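Local atomic coordinates of prolyl endopeptidase (Myxococcus xanthus, PDB entry 2BKL), a protein that probably hydrolyses oligopeptides as a serine endopeptidase, cutting on the carboxyl side of proline and less often of alanine. Residues T74-F82 against M369-V380. Residues are numbered along the deposited sequence; the frame is centred on the assembly and turned at random.
Sequences TPSRRNGRF and MGLEDLDDAYYV
Pro-75 lies over one face of the Tyr-378 phenol, its CD 3.8 Å from the ring centroid and only 3° off the normal, a CH-pi contact suited to proline because the CH groups beside its nitrogen are slightly polarised. The aromatic ring suits its place by offering Pro-75 a broad face; its OH comes near the edge of the Phe-82 ring, while Trp-403 meets Tyr-378 edge-to-face. Replacing Tyr-378 by an alanine here would probably strip Pro-75 of its aromatic platform and open a gap under it. Next to this pair, Thr-74 CG2, set anti to the carbonyl carbon, meets Met-369 CE at 3.6 Å, with Val-380 CG2 nearby. Farther along, Arg-77 bends at chi3 and presents one guanidinium face to Leu-374, whose CG is 3.5 Å from NH1. Arg-77 NH1 also forms a salt bridge with Asp-376 OD2 at 3.3 Å, its hydrogen bond weak and bent, the guanidinium and carboxylate planes 32° apart. Arg-78 folds back, and its NH1 gives a nearly straight hydrogen bond (3.1 Å, 170°) to Arg-77 O from above the carbonyl plane; Leu-371 CD1 touches that carbonyl. The propeller's first and last blades thus meet through side chains, consistent with this family's open ring, not sealed by a shared strand. Apolar and CH-pi packing bears most of the contact, and the bent, partly exposed salt bridge probably adds little directional hold.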
loop_
_atom_site.group_PDB
_atom_site.type_symbol
_atom_site.label_atom_id
_atom_site.label_comp_id
_atom_site.label_asym_id
_atom_site.label_seq_id
_atom_site.Cartn_x
_atom_site.Cartn_y
_atom_site.Cartn_z
ATOM N N THR A 74 11.300 -13.879 -3.607
ATOM C CA THR A 74 11.998 -14.641 -2.573
ATOM C C THR A 74 11.238 -15.925 -2.246
ATOM O O THR A 74 9.999 -15.926 -2.247
ATOM C CB THR A 74 12.193 -13.849 -1.260
ATOM O OG1 THR A 74 10.956 -13.359 -0.759
ATOM C CG2 THR A 74 13.022 -12.611 -1.485
ATOM N N PRO A 75 11.958 -16.998 -1.941
ATOM C CA PRO A 75 11.300 -18.285 -1.701
ATOM C C PRO A 75 10.850 -18.494 -0.258
ATOM O O PRO A 75 11.504 -18.043 0.692
ATOM C CB PRO A 75 12.384 -19.286 -2.077
ATOM C CG PRO A 75 13.672 -18.577 -1.810
ATOM C CD PRO A 75 13.424 -17.128 -1.927
ATOM N N SER A 76 9.692 -19.117 -0.110
ATOM C CA SER A 76 9.265 -19.682 1.180
ATOM C C SER A 76 9.719 -21.132 1.278
ATOM O O SER A 76 9.408 -21.957 0.417
ATOM C CB SER A 76 7.773 -19.549 1.345
ATOM O OG SER A 76 7.496 -18.162 1.377
ATOM N N ARG A 77 10.446 -21.462 2.330
ATOM C CA ARG A 77 11.029 -22.783 2.490
ATOM C C ARG A 77 10.304 -23.545 3.580
ATOM O O ARG A 77 10.127 -23.040 4.693
ATOM C CB ARG A 77 12.497 -22.662 2.853
ATOM C CG ARG A 77 13.297 -21.961 1.785
ATOM C CD ARG A 77 14.771 -21.894 2.108
ATOM N NE ARG A 77 15.333 -23.218 2.356
ATOM C CZ ARG A 77 16.519 -23.436 2.940
ATOM N NH1 ARG A 77 17.277 -22.416 3.335
ATOM N NH2 ARG A 77 16.955 -24.676 3.118
ATOM N N ARG A 78 9.829 -24.739 3.254
ATOM C CA ARG A 78 9.092 -25.575 4.190
ATOM C C ARG A 78 9.434 -27.010 3.957
ATOM O O ARG A 78 9.174 -27.534 2.862
ATOM C CB ARG A 78 7.582 -25.404 3.966
ATOM C CG ARG A 78 7.031 -23.984 4.143
ATOM C CD ARG A 78 7.031 -23.520 5.558
ATOM N NE ARG A 78 6.275 -22.274 5.754
ATOM C CZ ARG A 78 6.802 -21.066 5.758
ATOM N NH1 ARG A 78 8.092 -20.877 5.500
ATOM N NH2 ARG A 78 6.003 -20.018 5.975
ATOM N N ASN A 79 10.029 -27.660 4.953
ATOM C CA ASN A 79 10.289 -29.093 4.909
ATOM C C ASN A 79 11.014 -29.541 3.634
ATOM O O ASN A 79 10.660 -30.562 3.030
ATOM C CB ASN A 79 8.969 -29.843 5.108
ATOM C CG ASN A 79 9.151 -31.324 5.452
ATOM O OD1 ASN A 79 10.222 -31.758 5.915
ATOM N ND2 ASN A 79 8.102 -32.104 5.219
ATOM N N GLY A 80 12.037 -28.791 3.246
ATOM C CA GLY A 80 12.868 -29.152 2.109
ATOM C C GLY A 80 12.344 -28.709 0.750
ATOM O O GLY A 80 13.028 -28.872 -0.257
ATOM N N ARG A 81 11.157 -28.115 0.730
ATOM C CA ARG A 81 10.549 -27.607 -0.494
ATOM C C ARG A 81 10.626 -26.098 -0.536
ATOM O O ARG A 81 10.735 -25.423 0.491
ATOM C CB ARG A 81 9.096 -28.028 -0.557
ATOM C CG ARG A 81 8.924 -29.514 -0.729
ATOM C CD ARG A 81 7.510 -29.965 -0.796
ATOM N NE ARG A 81 7.468 -31.362 -1.179
ATOM C CZ ARG A 81 6.356 -32.060 -1.310
ATOM N NH1 ARG A 81 5.160 -31.533 -1.086
ATOM N NH2 ARG A 81 6.442 -33.325 -1.682
ATOM N N PHE A 82 10.625 -25.547 -1.734
ATOM C CA PHE A 82 10.686 -24.137 -1.971
ATOM C C PHE A 82 9.459 -23.722 -2.738
ATOM O O PHE A 82 9.058 -24.411 -3.680
ATOM C CB PHE A 82 11.922 -23.786 -2.814
ATOM C CG PHE A 82 13.217 -23.925 -2.091
ATOM C CD1 PHE A 82 13.740 -25.175 -1.827
ATOM C CD2 PHE A 82 13.947 -22.804 -1.736
ATOM C CE1 PHE A 82 14.967 -25.315 -1.172
ATOM C CE2 PHE A 82 15.172 -22.940 -1.097
ATOM C CZ PHE A 82 15.665 -24.199 -0.806
ATOM N N MET A 369 14.687 -11.890 5.106
ATOM C CA MET A 369 13.535 -12.761 5.071
ATOM C C MET A 369 14.005 -14.206 5.133
ATOM O O MET A 369 14.848 -14.627 4.348
ATOM C CB MET A 369 12.751 -12.548 3.785
ATOM C CG MET A 369 12.123 -11.171 3.703
ATOM S SD MET A 369 11.397 -10.964 2.099
ATOM C CE MET A 369 12.735 -10.375 1.264
ATOM N N GLY A 370 13.406 -14.970 6.021
ATOM C CA GLY A 370 13.743 -16.358 6.194
ATOM C C GLY A 370 12.984 -16.931 7.354
ATOM O O GLY A 370 11.804 -16.641 7.542
ATOM N N LEU A 371 13.675 -17.740 8.131
ATOM C CA LEU A 371 13.076 -18.397 9.271
ATOM C C LEU A 371 14.043 -18.377 10.432
ATOM O O LEU A 371 15.258 -18.295 10.257
ATOM C CB LEU A 371 12.660 -19.853 8.969
ATOM C CG LEU A 371 11.498 -20.077 8.011
ATOM C CD1 LEU A 371 11.311 -21.547 7.751
ATOM C CD2 LEU A 371 10.220 -19.505 8.512
ATOM N N GLU A 372 13.499 -18.538 11.631
ATOM C CA GLU A 372 14.286 -18.440 12.840
ATOM C C GLU A 372 15.369 -19.531 12.938
ATOM O O GLU A 372 16.384 -19.335 13.590
ATOM C CB GLU A 372 13.384 -18.541 14.083
ATOM C CG GLU A 372 12.317 -17.464 14.138
ATOM C CD GLU A 372 10.989 -17.869 13.519
ATOM O OE1 GLU A 372 10.982 -18.693 12.556
ATOM O OE2 GLU A 372 9.926 -17.383 13.965
ATOM N N ASP A 373 15.111 -20.666 12.278
ATOM C CA ASP A 373 15.945 -21.869 12.342
ATOM C C ASP A 373 16.562 -22.200 10.982
ATOM O O ASP A 373 16.954 -23.369 10.728
ATOM C CB ASP A 373 15.106 -23.059 12.848
ATOM C CG ASP A 373 13.807 -23.283 12.066
ATOM O OD1 ASP A 373 13.428 -22.492 11.197
ATOM O OD2 ASP A 373 13.022 -24.250 12.288
ATOM N N LEU A 374 16.685 -21.184 10.123
ATOM C CA LEU A 374 17.347 -21.316 8.803
ATOM C C LEU A 374 18.477 -20.302 8.767
ATOM O O LEU A 374 18.258 -19.127 9.052
ATOM C CB LEU A 374 16.364 -21.023 7.674
ATOM C CG LEU A 374 16.027 -22.054 6.604
ATOM C CD1 LEU A 374 16.165 -23.511 7.077
ATOM C CD2 LEU A 374 14.628 -21.766 6.044
ATOM N N ASP A 375 19.679 -20.715 8.389
ATOM C CA ASP A 375 20.788 -19.801 8.247
ATOM C C ASP A 375 20.729 -18.957 6.978
ATOM O O ASP A 375 21.263 -17.854 6.959
ATOM C CB ASP A 375 22.110 -20.566 8.254
ATOM C CG ASP A 375 23.297 -19.645 8.219
ATOM O OD1 ASP A 375 23.465 -18.870 9.192
ATOM O OD2 ASP A 375 24.088 -19.609 7.255
ATOM N N ASP A 376 20.134 -19.477 5.915
ATOM C CA ASP A 376 19.979 -18.693 4.693
ATOM C C ASP A 376 18.818 -17.707 4.836
ATOM O O ASP A 376 17.708 -18.109 5.170
ATOM C CB ASP A 376 19.659 -19.578 3.485
ATOM C CG ASP A 376 20.742 -20.579 3.184
ATOM O OD1 ASP A 376 21.943 -20.207 3.197
ATOM O OD2 ASP A 376 20.439 -21.764 2.911
ATOM N N ALA A 377 19.067 -16.432 4.537
ATOM C CA ALA A 377 18.040 -15.400 4.540
ATOM C C ALA A 377 18.197 -14.541 3.304
ATOM O O ALA A 377 19.323 -14.313 2.870
ATOM C CB ALA A 377 18.119 -14.529 5.767
ATOM N N TYR A 378 17.103 -14.008 2.782
ATOM C CA TYR A 378 17.120 -13.285 1.535
ATOM C C TYR A 378 16.724 -11.851 1.752
ATOM O O TYR A 378 15.968 -11.534 2.678
ATOM C CB TYR A 378 16.137 -13.938 0.543
ATOM C CG TYR A 378 16.453 -15.357 0.163
ATOM C CD1 TYR A 378 16.124 -16.394 1.009
ATOM C CD2 TYR A 378 17.058 -15.657 -1.043
ATOM C CE1 TYR A 378 16.420 -17.706 0.667
ATOM C CE2 TYR A 378 17.338 -16.959 -1.391
ATOM C CZ TYR A 378 17.022 -17.958 -0.532
ATOM O OH TYR A 378 17.303 -19.266 -0.869
ATOM N N TYR A 379 17.230 -10.957 0.911
ATOM C CA TYR A 379 16.688 -9.621 0.876
ATOM C C TYR A 379 16.601 -9.126 -0.549
ATOM O O TYR A 379 17.307 -9.604 -1.447
ATOM C CB TYR A 379 17.485 -8.641 1.753
ATOM C CG TYR A 379 18.809 -8.168 1.206
ATOM C CD1 TYR A 379 19.979 -8.847 1.476
ATOM C CD2 TYR A 379 18.896 -6.997 0.450
ATOM C CE1 TYR A 379 21.231 -8.375 0.984
ATOM C CE2 TYR A 379 20.103 -6.541 -0.029
ATOM C CZ TYR A 379 21.263 -7.261 0.226
ATOM O OH TYR A 379 22.456 -6.749 -0.252
ATOM N N VAL A 380 15.695 -8.181 -0.741
ATOM C CA VAL A 380 15.463 -7.557 -2.037
ATOM C C VAL A 380 16.065 -6.180 -2.049
ATOM O O VAL A 380 15.920 -5.436 -1.081
ATOM C CB VAL A 380 13.938 -7.461 -2.265
ATOM C CG1 VAL A 380 13.605 -6.828 -3.608
ATOM C CG2 VAL A 380 13.254 -8.823 -2.153
#